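Local coordinates for protein Pex (Synechococcus elongatus PCC 7942, PDB 2E1N) that modifies the cyanobacterial circadian clock as a period extender and, as a PadR-like winged-helix protein, probably binds DNA to regulate transcription, at residues 54-57 with 58-61. Numbering follows the deposited sequence.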
# COMPACT_ATOMS: atom_id res chain seq x y z
N ILE B 54 9.44 4.70 15.91
CA ILE B 54 9.83 4.71 14.49
C ILE B 54 10.76 3.54 14.14
O ILE B 54 10.56 2.84 13.12
CB ILE B 54 10.43 6.10 14.08
CG1 ILE B 54 9.34 7.19 14.17
CG2 ILE B 54 11.05 6.05 12.69
CD1 ILE B 54 9.76 8.60 13.99
N GLN B 55 11.81 3.36 14.94
CA GLN B 55 12.82 2.33 14.72
C GLN B 55 12.26 0.92 14.87
O GLN B 55 12.55 0.03 14.06
CB GLN B 55 14.01 2.51 15.67
CG GLN B 55 15.07 1.48 15.47
CD GLN B 55 16.18 1.57 16.49
OE1 GLN B 55 16.56 2.67 16.93
NE2 GLN B 55 16.69 0.40 16.91
N HIS B 56 11.43 0.72 15.90
CA HIS B 56 10.83 -0.55 16.19
C HIS B 56 9.95 -0.98 15.03
O HIS B 56 9.89 -2.17 14.71
CB HIS B 56 10.00 -0.44 17.46
CG HIS B 56 9.32 -1.70 17.85
ND1 HIS B 56 10.00 -2.84 18.20
CD2 HIS B 56 8.00 -2.00 17.97
CE1 HIS B 56 9.13 -3.79 18.52
NE2 HIS B 56 7.91 -3.30 18.39
N LEU B 57 9.28 -0.02 14.39
CA LEU B 57 8.38 -0.37 13.29
C LEU B 57 9.21 -0.98 12.14
O LEU B 57 8.88 -2.01 11.54
CB LEU B 57 7.66 0.86 12.79
CG LEU B 57 6.74 0.63 11.60
CD1 LEU B 57 5.63 -0.28 11.99
CD2 LEU B 57 6.23 1.94 11.08
N GLU B 58 10.27 -0.29 11.78
CA GLU B 58 11.11 -0.77 10.66
C GLU B 58 11.80 -2.09 10.97
O GLU B 58 11.96 -2.95 10.09
CB GLU B 58 12.18 0.26 10.33
CG GLU B 58 13.09 -0.24 9.21
CD GLU B 58 14.16 0.78 8.78
OE1 GLU B 58 14.09 1.97 9.18
OE2 GLU B 58 15.10 0.32 8.10
N THR B 59 12.24 -2.24 12.21
CA THR B 59 13.01 -3.45 12.55
C THR B 59 12.08 -4.69 12.58
O THR B 59 12.46 -5.76 12.11
CB THR B 59 13.71 -3.30 13.88
OG1 THR B 59 12.73 -3.09 14.86
CG2 THR B 59 14.66 -2.12 13.89
N HIS B 60 10.86 -4.53 13.08
CA HIS B 60 9.94 -5.68 13.24
C HIS B 60 9.02 -5.88 12.07
O HIS B 60 8.71 -7.02 11.71
CB HIS B 60 9.21 -5.60 14.60
CG HIS B 60 10.11 -5.89 15.76
ND1 HIS B 60 9.93 -6.97 16.60
CD2 HIS B 60 11.24 -5.27 16.18
CE1 HIS B 60 10.90 -6.99 17.50
NE2 HIS B 60 11.72 -5.98 17.26
N TRP B 61 8.62 -4.79 11.41
CA TRP B 61 7.75 -4.85 10.24
C TRP B 61 8.35 -4.00 9.09
O TRP B 61 7.86 -2.91 8.82
CB TRP B 61 6.34 -4.33 10.55
CG TRP B 61 5.63 -5.08 11.59
CD1 TRP B 61 4.81 -6.17 11.41
CD2 TRP B 61 5.62 -4.81 12.98
NE1 TRP B 61 4.32 -6.60 12.61
CE2 TRP B 61 4.79 -5.78 13.60
CE3 TRP B 61 6.26 -3.87 13.78
CZ2 TRP B 61 4.59 -5.82 14.96
CZ3 TRP B 61 6.04 -3.90 15.15
CH2 TRP B 61 5.21 -4.85 15.73
O HOH W 1 13.35 -2.79 18.15
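His-56 and His-60, one turn apart at the C-terminal end of helix 50-60, bring their imidazoles together obliquely, planes at 41° and centroids 4.3 Å apart. CE1 of His-56 sits over the centre of the His-60 ring, while His-56 ND1 comes within 3.4 Å of His-60 CD2. Trp-61 completes the aromatic cluster, turning the edge of its six-membered ring toward the His-56 face in an offset edge-to-face pair, CZ3 lying 3.8 Å from His-56 NE2. The His-56 ring can meet both partners because its CG is anti to the backbone N (chi1 179°), which swings the imidazole toward the helix end. With the imidazole cut back to an alanine here, the His-60 ring and the Trp-61 edge would probably lose their shared partner and be freer to turn. The backbone bonds His-60 N to His-56 O (3.0 Å) and Trp-61 N to Leu-57 O (2.8 Å) close the last turn, just as Trp-61 leaves helical geometry. Thr-59 OG1 lies near two carbonyls, 3.0 Å from His-56 O and 3.2 Å from Gln-55 O. Outward, His-56 packs on Tyr-38 and Val-42 of helix 32-43, whereas Leu-57 packs on Trp-118 and Trp-61 on Leu-122, both of helix 110-123.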